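Local atomic coordinates of ethanolamine kinase Pv091845 (Plasmodium vivax, PDB entry 2QG7), a protein that probably catalyses the ATP-dependent phosphorylation of ethanolamine, the first step in making phosphatidylethanolamine. Residues K197-I202 and N369-F374; N262-I267 and Q428-S433; H389-Y394 and E401-L406. All blocks are in the same frame, centred on the assembly; numbering follows the deposited sequence.

Contact 1. Residues K197-I202 and N369-F374; sequences KFQKLI and NEYAGF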
ATOM      1  N   LYS D 197     -17.444  11.218 -20.125  1.00 52.65           N
ATOM      2  CA  LYS D 197     -17.668  12.630 -20.357  1.00 52.77           C
ATOM      3  C   LYS D 197     -16.350  13.437 -20.327  1.00 52.48           C
ATOM      4  O   LYS D 197     -16.131  14.317 -21.172  1.00 53.61           O
ATOM      5  CB  LYS D 197     -18.671  13.094 -19.290  1.00 53.46           C
ATOM      6  CG  LYS D 197     -18.787  14.615 -19.015  1.00 56.07           C
ATOM      7  CD  LYS D 197     -19.633  14.882 -17.717  1.00 59.63           C
ATOM      8  CE  LYS D 197     -19.580  16.400 -17.372  1.00 66.21           C
ATOM      9  NZ  LYS D 197     -20.327  16.799 -16.058  1.00 68.45           N
ATOM     10  N   PHE D 198     -15.460  13.134 -19.386  1.00 51.03           N
ATOM     11  CA  PHE D 198     -14.156  13.823 -19.309  1.00 49.37           C
ATOM     12  C   PHE D 198     -13.066  13.135 -20.141  1.00 47.96           C
ATOM     13  O   PHE D 198     -12.147  13.794 -20.607  1.00 46.70           O
ATOM     14  CB  PHE D 198     -13.693  14.000 -17.847  1.00 49.19           C
ATOM     15  CG  PHE D 198     -14.589  14.883 -17.029  1.00 49.03           C
ATOM     16  CD1 PHE D 198     -15.485  14.330 -16.109  1.00 49.51           C
ATOM     17  CD2 PHE D 198     -14.559  16.268 -17.191  1.00 49.98           C
ATOM     18  CE1 PHE D 198     -16.320  15.149 -15.343  1.00 49.77           C
ATOM     19  CE2 PHE D 198     -15.412  17.100 -16.453  1.00 49.33           C
ATOM     20  CZ  PHE D 198     -16.278  16.545 -15.522  1.00 49.11           C
ATOM     21  N   GLN D 199     -13.165  11.813 -20.306  1.00 47.47           N
ATOM     22  CA  GLN D 199     -12.241  11.078 -21.181  1.00 47.47           C
ATOM     23  C   GLN D 199     -12.158  11.740 -22.545  1.00 47.19           C
ATOM     24  O   GLN D 199     -11.073  12.042 -23.045  1.00 47.25           O
ATOM     25  CB  GLN D 199     -12.732   9.646 -21.392  1.00 48.03           C
ATOM     26  CG  GLN D 199     -12.530   8.671 -20.230  1.00 47.74           C
ATOM     27  CD  GLN D 199     -12.767   7.253 -20.713  1.00 48.27           C
ATOM     28  OE1 GLN D 199     -13.838   6.940 -21.242  1.00 49.57           O
ATOM     29  NE2 GLN D 199     -11.754   6.398 -20.605  1.00 48.25           N
ATOM     30  N   LYS D 200     -13.341  11.948 -23.140  1.00 47.50           N
ATOM     31  CA  LYS D 200     -13.521  12.733 -24.369  1.00 46.61           C
ATOM     32  C   LYS D 200     -12.750  14.062 -24.356  1.00 44.84           C
ATOM     33  O   LYS D 200     -11.971  14.327 -25.251  1.00 45.28           O
ATOM     34  CB  LYS D 200     -15.031  12.945 -24.636  1.00 46.95           C
ATOM     35  CG  LYS D 200     -15.362  13.844 -25.871  1.00 47.87           C
ATOM     36  CD  LYS D 200     -16.825  13.874 -26.106  1.00 51.69           C
ATOM     37  CE  LYS D 200     -17.279  15.249 -26.534  1.00 59.31           C
ATOM     38  NZ  LYS D 200     -17.218  15.479 -28.055  1.00 65.26           N
ATOM     39  N   LEU D 201     -12.921  14.852 -23.311  1.00 44.51           N
ATOM     40  CA  LEU D 201     -12.366  16.210 -23.219  1.00 44.64           C
ATOM     41  C   LEU D 201     -10.878  16.244 -22.922  1.00 43.98           C
ATOM     42  O   LEU D 201     -10.170  17.153 -23.359  1.00 43.78           O
ATOM     43  CB  LEU D 201     -13.120  17.020 -22.178  1.00 44.43           C
ATOM     44  CG  LEU D 201     -14.576  17.352 -22.507  1.00 47.09           C
ATOM     45  CD1 LEU D 201     -15.287  18.086 -21.343  1.00 44.76           C
ATOM     46  CD2 LEU D 201     -14.623  18.218 -23.758  1.00 51.34           C
ATOM     47  N   ILE D 202     -10.416  15.236 -22.183  1.00 44.15           N
ATOM     48  CA  ILE D 202      -9.003  15.087 -21.845  1.00 43.86           C
ATOM     49  C   ILE D 202      -8.193  14.662 -23.069  1.00 43.43           C
ATOM     50  O   ILE D 202      -7.105  15.198 -23.323  1.00 43.00           O
ATOM     51  CB  ILE D 202      -8.803  14.095 -20.640  1.00 43.56           C
ATOM     52  CG1 ILE D 202      -9.440  14.686 -19.378  1.00 44.56           C
ATOM     53  CG2 ILE D 202      -7.324  13.794 -20.418  1.00 42.93           C
ATOM     54  CD1 ILE D 202      -9.722  13.700 -18.220  1.00 42.76           C
ATOM     55  N   ASN D 369      -2.759   4.770 -15.887  1.00 39.58           N
ATOM     56  CA  ASN D 369      -2.366   4.368 -14.549  1.00 39.81           C
ATOM     57  C   ASN D 369      -2.942   5.257 -13.447  1.00 38.95           C
ATOM     58  O   ASN D 369      -3.099   4.802 -12.335  1.00 39.68           O
ATOM     59  CB  ASN D 369      -0.847   4.235 -14.392  1.00 38.32           C
ATOM     60  CG  ASN D 369      -0.337   2.897 -14.839  1.00 38.03           C
ATOM     61  OD1 ASN D 369      -1.025   1.887 -14.713  1.00 36.45           O
ATOM     62  ND2 ASN D 369       0.895   2.868 -15.335  1.00 37.73           N
ATOM     63  N   GLU D 370      -3.229   6.508 -13.764  1.00 38.17           N
ATOM     64  CA  GLU D 370      -3.619   7.484 -12.766  1.00 37.88           C
ATOM     65  C   GLU D 370      -5.096   7.413 -12.457  1.00 37.22           C
ATOM     66  O   GLU D 370      -5.615   8.204 -11.722  1.00 38.97           O
ATOM     67  CB  GLU D 370      -3.190   8.899 -13.218  1.00 38.68           C
ATOM     68  CG  GLU D 370      -1.645   9.167 -13.304  1.00 40.24           C
ATOM     69  CD  GLU D 370      -0.916   9.041 -11.928  1.00 45.75           C
ATOM     70  OE1 GLU D 370       0.335   8.801 -11.898  1.00 46.16           O
ATOM     71  OE2 GLU D 370      -1.563   9.223 -10.847  1.00 48.72           O
ATOM     72  N   TYR D 371      -5.788   6.470 -13.042  1.00 39.32           N
ATOM     73  CA  TYR D 371      -7.181   6.211 -12.777  1.00 40.75           C
ATOM     74  C   TYR D 371      -7.252   5.574 -11.385  1.00 41.95           C
ATOM     75  O   TYR D 371      -8.281   5.703 -10.666  1.00 42.32           O
ATOM     76  CB  TYR D 371      -7.708   5.205 -13.820  1.00 41.74           C
ATOM     77  CG  TYR D 371      -8.198   5.792 -15.150  1.00 45.27           C
ATOM     78  CD1 TYR D 371      -7.520   6.856 -15.785  1.00 46.83           C
ATOM     79  CD2 TYR D 371      -9.312   5.247 -15.798  1.00 47.30           C
ATOM     80  CE1 TYR D 371      -7.967   7.368 -16.996  1.00 47.71           C
ATOM     81  CE2 TYR D 371      -9.765   5.748 -17.021  1.00 49.96           C
ATOM     82  CZ  TYR D 371      -9.089   6.806 -17.612  1.00 51.38           C
ATOM     83  OH  TYR D 371      -9.555   7.329 -18.815  1.00 54.18           O
ATOM     84  N   ALA D 372      -6.178   4.845 -11.053  1.00 41.32           N
ATOM     85  CA  ALA D 372      -5.959   4.224  -9.734  1.00 41.63           C
ATOM     86  C   ALA D 372      -5.746   5.244  -8.614  1.00 41.53           C
ATOM     87  O   ALA D 372      -5.991   4.928  -7.449  1.00 40.83           O
ATOM     88  CB  ALA D 372      -4.773   3.274  -9.795  1.00 40.12           C
ATOM     89  N   GLY D 373      -5.270   6.447  -8.971  1.00 41.21           N
ATOM     90  CA  GLY D 373      -4.966   7.481  -7.992  1.00 40.62           C
ATOM     91  C   GLY D 373      -3.693   7.157  -7.221  1.00 41.40           C
ATOM     92  O   GLY D 373      -2.970   6.202  -7.547  1.00 40.13           O
ATOM     93  N   PHE D 374      -3.398   7.978  -6.215  1.00 41.96           N
ATOM     94  CA  PHE D 374      -2.222   7.740  -5.347  1.00 43.44           C
ATOM     95  C   PHE D 374      -2.410   6.508  -4.462  1.00 43.92           C
ATOM     96  O   PHE D 374      -1.463   5.974  -3.945  1.00 44.91           O
ATOM     97  CB  PHE D 374      -1.923   8.972  -4.487  1.00 43.31           C
ATOM     98  CG  PHE D 374      -1.219  10.074  -5.241  1.00 44.16           C
ATOM     99  CD1 PHE D 374       0.051   9.861  -5.771  1.00 43.23           C
ATOM    100  CD2 PHE D 374      -1.827  11.314  -5.422  1.00 44.39           C
ATOM    101  CE1 PHE D 374       0.723  10.879  -6.442  1.00 46.46           C
ATOM    102  CE2 PHE D 374      -1.172  12.330  -6.116  1.00 45.34           C
ATOM    103  CZ  PHE D 374       0.110  12.112  -6.616  1.00 45.78           C
TER
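Within the helical part of this choline/ethanolamine kinase fold, the first turn of helix 196-210 meets the connection after helix 360-369 through a single polar pair, Q199 and Y371. The backbones themselves stay well apart, 11.0 Å between the CA atoms of Q199 and Y371, and the two side chains bridge the gap, the tyrosine giving the longer part. In Q199 the CG lies beside the backbone N, and the chain is extended beyond it (chi2 -167°), which carries the amide to the phenol. There Q199 NE2 donates to Y371 OH at 3.0 Å, with an N-H...O angle of 162°, so the bond is nearly straight. The hydroxyl lies close to the amide plane of Q199, and the amide nitrogen in turn comes to the edge of the Y371 ring, near its plane, although the two planes are 62° apart. Besides the bond, Q199 CG lies 3.6 Å from the same Y371 OH; the contact buries only 73 Å². Both residues are buried. Q199 NE2 also donates to the carbonyl of E386, while Q199 OE1 is bonded to H389 ND1; with three partners in all for its two polar atoms, the amide should be fixed in its rotation. E386 and H389 both belong to helix 384-395, which lies against the glutamine. Around the phenol, F368 meets the Y371 ring edge-to-face, I193 and K194 of helix 190-194 pack on it, and F198 and I202 of helix 196-210 pack on I347 and F349 of strand 347-349.

Contact 2. Residues N262-I267 and Q428-S433; sequences NILKLI and QGMHSS
M430, at the end of helix 413-430, reaches across to I263 and L264 on the short, weakly bonded helix 262-265. The CA atoms of L264 and M430 are 9.7 Å apart, so the meeting depends on how the methionine folds. Its CG stands beside the backbone N, and the chain then bends twice, at chi2 (-58°) and at chi3 (93°), separating the roles of its last two atoms. The sulfur faces the leucine, M430 SD lying 3.9 Å from L264 CD1 and 4.1 Å from L264 CG. The terminal methyl turns to the isoleucine instead, with M430 CE 4.0 Å from I263 CG2. I263 crosses the methionine at about a right angle and offers its short branch; its CG1 is anti to the backbone N (chi1 -169°), which takes CD1 away from M430. L264 comes in with one methyl leading, its side chain slanting past that of M430. All of these distances are ordinary van der Waals separations, and the three buried side chains share 106 Å² together with their neighbours in the two segments. I439 of helix 438-448 touches both I263 and M430, while L247 of helix 236-251 packs on L264. This is apolar packing between a short helix and a helix end beside a dimer interface: I263 also packs on T447 of the second subunit, and L266 makes backbone hydrogen bonds to that subunit.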
ATOM      1  N   ASN D 262      17.840   2.211   3.358  1.00 48.68           N
ATOM      2  CA  ASN D 262      17.800   0.769   3.614  1.00 49.14           C
ATOM      3  C   ASN D 262      16.782   0.010   2.768  1.00 49.72           C
ATOM      4  O   ASN D 262      16.929  -1.194   2.558  1.00 50.56           O
ATOM      5  CB  ASN D 262      17.557   0.463   5.100  1.00 49.72           C
ATOM      6  CG  ASN D 262      18.805   0.628   5.949  1.00 49.41           C
ATOM      7  OD1 ASN D 262      19.872   0.152   5.614  1.00 51.43           O
ATOM      8  ND2 ASN D 262      18.660   1.306   7.060  1.00 52.40           N
ATOM      9  N   ILE D 263      15.746   0.716   2.308  1.00 49.88           N
ATOM     10  CA  ILE D 263      14.739   0.175   1.362  1.00 49.17           C
ATOM     11  C   ILE D 263      15.348  -0.170  -0.005  1.00 49.59           C
ATOM     12  O   ILE D 263      14.910  -1.105  -0.681  1.00 50.46           O
ATOM     13  CB  ILE D 263      13.505   1.144   1.216  1.00 49.43           C
ATOM     14  CG1 ILE D 263      12.354   0.466   0.457  1.00 49.10           C
ATOM     15  CG2 ILE D 263      13.916   2.514   0.587  1.00 45.53           C
ATOM     16  CD1 ILE D 263      11.999  -0.973   0.989  1.00 48.41           C
ATOM     17  N   LEU D 264      16.394   0.550  -0.389  1.00 49.02           N
ATOM     18  CA  LEU D 264      17.022   0.326  -1.669  1.00 48.88           C
ATOM     19  C   LEU D 264      17.777  -0.987  -1.714  1.00 48.75           C
ATOM     20  O   LEU D 264      17.906  -1.609  -2.771  1.00 49.94           O
ATOM     21  CB  LEU D 264      17.988   1.482  -2.003  1.00 48.60           C
ATOM     22  CG  LEU D 264      17.458   2.916  -1.958  1.00 48.22           C
ATOM     23  CD1 LEU D 264      18.538   3.815  -2.482  1.00 49.50           C
ATOM     24  CD2 LEU D 264      16.145   3.118  -2.744  1.00 47.44           C
ATOM     25  N   LYS D 265      18.311  -1.387  -0.568  1.00 48.96           N
ATOM     26  CA  LYS D 265      19.135  -2.577  -0.438  1.00 48.35           C
ATOM     27  C   LYS D 265      18.321  -3.834  -0.575  1.00 47.48           C
ATOM     28  O   LYS D 265      18.799  -4.837  -1.025  1.00 47.69           O
ATOM     29  CB  LYS D 265      19.885  -2.528   0.881  1.00 48.73           C
ATOM     30  CG  LYS D 265      20.858  -1.328   0.904  1.00 51.86           C
ATOM     31  CD  LYS D 265      21.760  -1.295   2.127  1.00 56.43           C
ATOM     32  CE  LYS D 265      22.803  -0.167   2.027  1.00 57.68           C
ATOM     33  NZ  LYS D 265      23.722  -0.224   3.252  1.00 65.80           N
ATOM     34  N   LEU D 266      17.057  -3.756  -0.216  1.00 48.30           N
ATOM     35  CA  LEU D 266      16.133  -4.864  -0.394  1.00 48.55           C
ATOM     36  C   LEU D 266      15.781  -5.137  -1.892  1.00 48.90           C
ATOM     37  O   LEU D 266      15.296  -6.223  -2.240  1.00 49.10           O
ATOM     38  CB  LEU D 266      14.877  -4.576   0.444  1.00 48.01           C
ATOM     39  CG  LEU D 266      13.824  -5.689   0.588  1.00 48.87           C
ATOM     40  CD1 LEU D 266      14.373  -6.945   1.350  1.00 48.50           C
ATOM     41  CD2 LEU D 266      12.606  -5.087   1.302  1.00 50.71           C
ATOM     42  N   ILE D 267      16.032  -4.154  -2.766  1.00 48.78           N
ATOM     43  CA  ILE D 267      15.754  -4.275  -4.186  1.00 49.19           C
ATOM     44  C   ILE D 267      16.984  -4.792  -4.898  1.00 48.97           C
ATOM     45  O   ILE D 267      18.071  -4.234  -4.724  1.00 49.10           O
ATOM     46  CB  ILE D 267      15.310  -2.904  -4.836  1.00 49.33           C
ATOM     47  CG1 ILE D 267      14.069  -2.324  -4.137  1.00 48.62           C
ATOM     48  CG2 ILE D 267      14.980  -3.112  -6.321  1.00 50.52           C
ATOM     49  CD1 ILE D 267      13.962  -0.834  -4.258  1.00 49.36           C
ATOM     50  N   GLN D 428      12.876  10.735  -4.067  1.00 53.48           N
ATOM     51  CA  GLN D 428      12.276  11.750  -3.228  1.00 54.36           C
ATOM     52  C   GLN D 428      12.250  11.364  -1.753  1.00 55.34           C
ATOM     53  O   GLN D 428      12.374  12.234  -0.879  1.00 55.08           O
ATOM     54  CB  GLN D 428      10.857  12.053  -3.731  1.00 53.93           C
ATOM     55  CG  GLN D 428      10.833  12.544  -5.148  1.00 55.76           C
ATOM     56  CD  GLN D 428      11.211  13.999  -5.281  1.00 60.85           C
ATOM     57  OE1 GLN D 428      10.338  14.859  -5.365  1.00 66.80           O
ATOM     58  NE2 GLN D 428      12.509  14.296  -5.307  1.00 63.29           N
ATOM     59  N   GLY D 429      12.039  10.069  -1.489  1.00 56.31           N
ATOM     60  CA  GLY D 429      12.068   9.537  -0.152  1.00 58.03           C
ATOM     61  C   GLY D 429      13.439   9.543   0.520  1.00 60.09           C
ATOM     62  O   GLY D 429      13.518   9.418   1.741  1.00 60.28           O
ATOM     63  N   MET D 430      14.514   9.666  -0.257  1.00 62.14           N
ATOM     64  CA  MET D 430      15.869   9.800   0.301  1.00 64.63           C
ATOM     65  C   MET D 430      16.105  11.182   0.911  1.00 67.20           C
ATOM     66  O   MET D 430      16.829  11.315   1.914  1.00 66.41           O
ATOM     67  CB  MET D 430      16.959   9.527  -0.749  1.00 63.30           C
ATOM     68  CG  MET D 430      16.907   8.156  -1.396  1.00 63.16           C
ATOM     69  SD  MET D 430      17.024   6.682  -0.325  1.00 59.27           S
ATOM     70  CE  MET D 430      15.310   6.272   0.012  1.00 54.79           C
ATOM     71  N   HIS D 431      15.501  12.200   0.281  1.00 71.12           N
ATOM     72  CA  HIS D 431      15.693  13.601   0.687  1.00 75.26           C
ATOM     73  C   HIS D 431      14.321  14.164   0.983  1.00 77.31           C
ATOM     74  O   HIS D 431      13.823  15.057   0.271  1.00 77.49           O
ATOM     75  CB  HIS D 431      16.402  14.405  -0.424  1.00 75.88           C
ATOM     76  CG  HIS D 431      17.640  13.739  -0.954  1.00 78.59           C
ATOM     77  ND1 HIS D 431      18.843  13.746  -0.272  1.00 81.32           N
ATOM     78  CD2 HIS D 431      17.856  13.026  -2.092  1.00 80.47           C
ATOM     79  CE1 HIS D 431      19.748  13.077  -0.974  1.00 82.10           C
ATOM     80  NE2 HIS D 431      19.176  12.630  -2.082  1.00 80.23           N
ATOM     81  N   SER D 432      13.714  13.620   2.037  1.00 80.04           N
ATOM     82  CA  SER D 432      12.279  13.792   2.283  1.00 82.87           C
ATOM     83  C   SER D 432      11.877  15.008   3.147  1.00 84.36           C
ATOM     84  O   SER D 432      12.333  15.173   4.318  1.00 84.84           O
ATOM     85  CB  SER D 432      11.658  12.501   2.836  1.00 82.53           C
ATOM     86  OG  SER D 432      12.088  12.285   4.193  1.00 85.32           O
ATOM     87  N   SER D 433      11.014  15.838   2.541  1.00 85.71           N
ATOM     88  CA  SER D 433      10.424  17.009   3.184  1.00 86.72           C
ATOM     89  C   SER D 433       9.039  17.298   2.566  1.00 87.03           C
ATOM     90  O   SER D 433       8.227  16.383   2.322  1.00 87.32           O
ATOM     91  CB  SER D 433      11.363  18.223   3.029  1.00 87.19           C
ATOM     92  OG  SER D 433      11.880  18.307   1.666  1.00 89.27           O
TER

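Contact 3. Residues H389-Y394 and E401-L406; sequences HFIMHY and ELINQL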
ATOM      1  N   HIS D 389     -12.662   4.075 -25.965  1.00 50.14           N
ATOM      2  CA  HIS D 389     -13.397   5.308 -25.902  1.00 49.64           C
ATOM      3  C   HIS D 389     -12.492   6.544 -25.823  1.00 49.32           C
ATOM      4  O   HIS D 389     -12.808   7.556 -26.402  1.00 50.62           O
ATOM      5  CB  HIS D 389     -14.428   5.280 -24.761  1.00 49.51           C
ATOM      6  CG  HIS D 389     -15.377   6.449 -24.777  1.00 51.33           C
ATOM      7  ND1 HIS D 389     -15.206   7.563 -23.982  1.00 53.24           N
ATOM      8  CD2 HIS D 389     -16.481   6.699 -25.529  1.00 52.90           C
ATOM      9  CE1 HIS D 389     -16.175   8.434 -24.221  1.00 52.10           C
ATOM     10  NE2 HIS D 389     -16.967   7.932 -25.149  1.00 51.11           N
ATOM     11  N   PHE D 390     -11.372   6.467 -25.114  1.00 48.80           N
ATOM     12  CA  PHE D 390     -10.448   7.604 -24.967  1.00 47.49           C
ATOM     13  C   PHE D 390      -9.693   7.877 -26.266  1.00 47.90           C
ATOM     14  O   PHE D 390      -9.522   9.028 -26.708  1.00 46.94           O
ATOM     15  CB  PHE D 390      -9.440   7.309 -23.836  1.00 45.71           C
ATOM     16  CG  PHE D 390      -8.459   8.444 -23.544  1.00 42.25           C
ATOM     17  CD1 PHE D 390      -8.729   9.387 -22.547  1.00 37.39           C
ATOM     18  CD2 PHE D 390      -7.237   8.535 -24.219  1.00 37.39           C
ATOM     19  CE1 PHE D 390      -7.815  10.390 -22.249  1.00 34.16           C
ATOM     20  CE2 PHE D 390      -6.325   9.566 -23.927  1.00 34.95           C
ATOM     21  CZ  PHE D 390      -6.607  10.486 -22.951  1.00 33.09           C
ATOM     22  N   ILE D 391      -9.213   6.783 -26.841  1.00 48.82           N
ATOM     23  CA  ILE D 391      -8.340   6.818 -28.003  1.00 49.40           C
ATOM     24  C   ILE D 391      -9.120   7.248 -29.252  1.00 49.52           C
ATOM     25  O   ILE D 391      -8.572   7.899 -30.130  1.00 49.90           O
ATOM     26  CB  ILE D 391      -7.602   5.476 -28.174  1.00 48.99           C
ATOM     27  CG1 ILE D 391      -6.549   5.355 -27.045  1.00 50.69           C
ATOM     28  CG2 ILE D 391      -6.950   5.377 -29.560  1.00 49.66           C
ATOM     29  CD1 ILE D 391      -5.853   4.033 -26.914  1.00 47.32           C
ATOM     30  N   MET D 392     -10.395   6.887 -29.312  1.00 50.08           N
ATOM     31  CA  MET D 392     -11.267   7.359 -30.369  1.00 50.48           C
ATOM     32  C   MET D 392     -11.304   8.899 -30.394  1.00 49.46           C
ATOM     33  O   MET D 392     -11.148   9.512 -31.467  1.00 49.38           O
ATOM     34  CB  MET D 392     -12.683   6.787 -30.200  1.00 51.31           C
ATOM     35  CG  MET D 392     -13.729   7.418 -31.148  1.00 54.71           C
ATOM     36  SD  MET D 392     -15.389   7.024 -30.573  1.00 60.86           S
ATOM     37  CE  MET D 392     -15.582   5.416 -31.413  1.00 65.10           C
ATOM     38  N   HIS D 393     -11.516   9.512 -29.227  1.00 47.32           N
ATOM     39  CA  HIS D 393     -11.560  10.967 -29.138  1.00 45.88           C
ATOM     40  C   HIS D 393     -10.178  11.598 -29.103  1.00 44.76           C
ATOM     41  O   HIS D 393     -10.029  12.806 -29.268  1.00 44.03           O
ATOM     42  CB  HIS D 393     -12.413  11.439 -27.971  1.00 46.35           C
ATOM     43  CG  HIS D 393     -13.846  11.036 -28.071  1.00 48.33           C
ATOM     44  ND1 HIS D 393     -14.730  11.649 -28.937  1.00 49.67           N
ATOM     45  CD2 HIS D 393     -14.555  10.085 -27.415  1.00 49.74           C
ATOM     46  CE1 HIS D 393     -15.927  11.102 -28.794  1.00 51.84           C
ATOM     47  NE2 HIS D 393     -15.849  10.149 -27.879  1.00 51.98           N
ATOM     48  N   TYR D 394      -9.163  10.768 -28.908  1.00 44.25           N
ATOM     49  CA  TYR D 394      -7.781  11.239 -28.980  1.00 43.22           C
ATOM     50  C   TYR D 394      -7.406  11.395 -30.444  1.00 43.80           C
ATOM     51  O   TYR D 394      -6.912  12.426 -30.859  1.00 45.05           O
ATOM     52  CB  TYR D 394      -6.799  10.295 -28.232  1.00 41.15           C
ATOM     53  CG  TYR D 394      -5.327  10.577 -28.482  1.00 37.77           C
ATOM     54  CD1 TYR D 394      -4.673  11.633 -27.835  1.00 35.72           C
ATOM     55  CD2 TYR D 394      -4.598   9.817 -29.381  1.00 34.29           C
ATOM     56  CE1 TYR D 394      -3.314  11.891 -28.064  1.00 34.59           C
ATOM     57  CE2 TYR D 394      -3.272  10.104 -29.669  1.00 34.88           C
ATOM     58  CZ  TYR D 394      -2.627  11.132 -28.978  1.00 37.05           C
ATOM     59  OH  TYR D 394      -1.284  11.385 -29.199  1.00 38.47           O
ATOM     60  N   GLU D 401      -9.497   0.245 -36.826  1.00 68.80           N
ATOM     61  CA  GLU D 401      -8.161  -0.298 -37.147  1.00 69.17           C
ATOM     62  C   GLU D 401      -7.094   0.669 -36.668  1.00 68.17           C
ATOM     63  O   GLU D 401      -5.949   0.274 -36.368  1.00 68.87           O
ATOM     64  CB  GLU D 401      -7.962  -0.556 -38.663  1.00 69.49           C
ATOM     65  CG  GLU D 401      -8.975  -1.519 -39.340  1.00 72.93           C
ATOM     66  CD  GLU D 401      -8.730  -3.018 -38.982  1.00 77.54           C
ATOM     67  OE1 GLU D 401      -9.175  -3.915 -39.765  1.00 78.58           O
ATOM     68  OE2 GLU D 401      -8.111  -3.308 -37.914  1.00 79.47           O
ATOM     69  N   LEU D 402      -7.458   1.952 -36.639  1.00 66.57           N
ATOM     70  CA  LEU D 402      -6.506   2.959 -36.222  1.00 64.96           C
ATOM     71  C   LEU D 402      -6.514   3.068 -34.686  1.00 62.73           C
ATOM     72  O   LEU D 402      -5.439   3.180 -34.070  1.00 62.03           O
ATOM     73  CB  LEU D 402      -6.761   4.292 -36.929  1.00 65.45           C
ATOM     74  CG  LEU D 402      -5.603   5.304 -36.866  1.00 68.25           C
ATOM     75  CD1 LEU D 402      -4.417   4.813 -37.742  1.00 71.04           C
ATOM     76  CD2 LEU D 402      -6.070   6.740 -37.300  1.00 71.46           C
ATOM     77  N   ILE D 403      -7.728   3.006 -34.105  1.00 60.73           N
ATOM     78  CA  ILE D 403      -7.922   2.918 -32.664  1.00 59.36           C
ATOM     79  C   ILE D 403      -7.263   1.701 -32.022  1.00 58.15           C
ATOM     80  O   ILE D 403      -6.414   1.875 -31.143  1.00 58.35           O
ATOM     81  CB  ILE D 403      -9.385   2.980 -32.252  1.00 59.80           C
ATOM     82  CG1 ILE D 403     -10.031   4.238 -32.813  1.00 58.84           C
ATOM     83  CG2 ILE D 403      -9.505   2.991 -30.719  1.00 61.04           C
ATOM     84  CD1 ILE D 403     -11.550   4.240 -32.744  1.00 60.18           C
ATOM     85  N   ASN D 404      -7.608   0.497 -32.476  1.00 56.96           N
ATOM     86  CA  ASN D 404      -6.991  -0.760 -31.980  1.00 56.06           C
ATOM     87  C   ASN D 404      -5.465  -0.819 -32.105  1.00 55.71           C
ATOM     88  O   ASN D 404      -4.775  -1.511 -31.376  1.00 55.99           O
ATOM     89  CB  ASN D 404      -7.618  -1.975 -32.657  1.00 55.09           C
ATOM     90  CG  ASN D 404      -8.982  -2.279 -32.124  1.00 55.92           C
ATOM     91  OD1 ASN D 404      -9.427  -1.674 -31.162  1.00 59.82           O
ATOM     92  ND2 ASN D 404      -9.661  -3.229 -32.729  1.00 58.58           N
ATOM     93  N   GLN D 405      -4.936  -0.058 -33.025  1.00 55.76           N
ATOM     94  CA  GLN D 405      -3.535  -0.135 -33.289  1.00 56.47           C
ATOM     95  C   GLN D 405      -2.802   0.730 -32.267  1.00 56.30           C
ATOM     96  O   GLN D 405      -1.627   0.453 -31.929  1.00 56.99           O
ATOM     97  CB  GLN D 405      -3.309   0.369 -34.712  1.00 56.81           C
ATOM     98  CG  GLN D 405      -1.962   0.081 -35.273  1.00 61.17           C
ATOM     99  CD  GLN D 405      -1.973  -0.051 -36.790  1.00 66.33           C
ATOM    100  OE1 GLN D 405      -3.008   0.279 -37.481  1.00 67.59           O
ATOM    101  NE2 GLN D 405      -0.801  -0.534 -37.325  1.00 68.12           N
ATOM    102  N   LEU D 406      -3.467   1.795 -31.803  1.00 54.51           N
ATOM    103  CA  LEU D 406      -2.885   2.613 -30.750  1.00 53.64           C
ATOM    104  C   LEU D 406      -3.115   1.955 -29.356  1.00 52.96           C
ATOM    105  O   LEU D 406      -2.281   2.095 -28.456  1.00 52.58           O
ATOM    106  CB  LEU D 406      -3.370   4.074 -30.820  1.00 52.99           C
ATOM    107  CG  LEU D 406      -2.886   5.108 -29.782  1.00 51.04           C
ATOM    108  CD1 LEU D 406      -1.333   5.187 -29.584  1.00 52.54           C
ATOM    109  CD2 LEU D 406      -3.416   6.477 -30.120  1.00 51.29           C
TER
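I391 and I403 adopt the same branch geometry, CG1 beside the backbone N (chi1 -71° and -55°) and CG2 anti to it, a setting that turns both CG2 methyls into the space between the helices. The result is I391 CG2 at 3.7 Å from I403 CG2, the two side chains running past each other in opposite directions. I391 CG2 also lies 3.7 Å from L406 CD2, which makes this methyl the point shared by both partners. L406, its CG anti to the backbone N, sends CD2 onward to the tyrosine, where L406 CD2 is 3.6 Å from Y394 CD2 and the side chains cross at about a right angle. At the other end of the interface I403 CD1 lies 3.8 Å from M392 CB, near the backbone; accordingly the CA atoms of M392 and I403 are only 6.0 Å apart. The short helix axes approach to 9.3 Å, with 118° between their N-to-C directions; 276 Å² is buried, and the close contacts are all between apolar side-chain atoms. Helices 384-395 and 400-410 are consecutive, and further helices flank their junction: R360 of helix 360-369 touches Y394 and L406, while on helix 196-210 H210 ND1 pairs with Y394 OH in a hydrogen bond and K207 makes a cation-pi contact with the Y394 ring.

Helix 196-210 opens the series, and the chain returns to it at 369-374, where contact 1 closes a loop of 166 intervening residues. Before that, helix 262-265 has already passed; its partner arrives only at 428-433, so contacts 1 and 2 cross along the chain. Contact 3 is local, joining helices with six residues between its segments; it follows contact 1 and nests inside the loop closed by contact 2. In space contacts 1 and 3 adjoin, centres 16 Å apart, with K200 packing on H393 and I202 on F390. Contact 2 lies about 39 Å from contact 3, centre to centre, joining the short helix 262-265 to the end of helix 413-430 beside the second subunit.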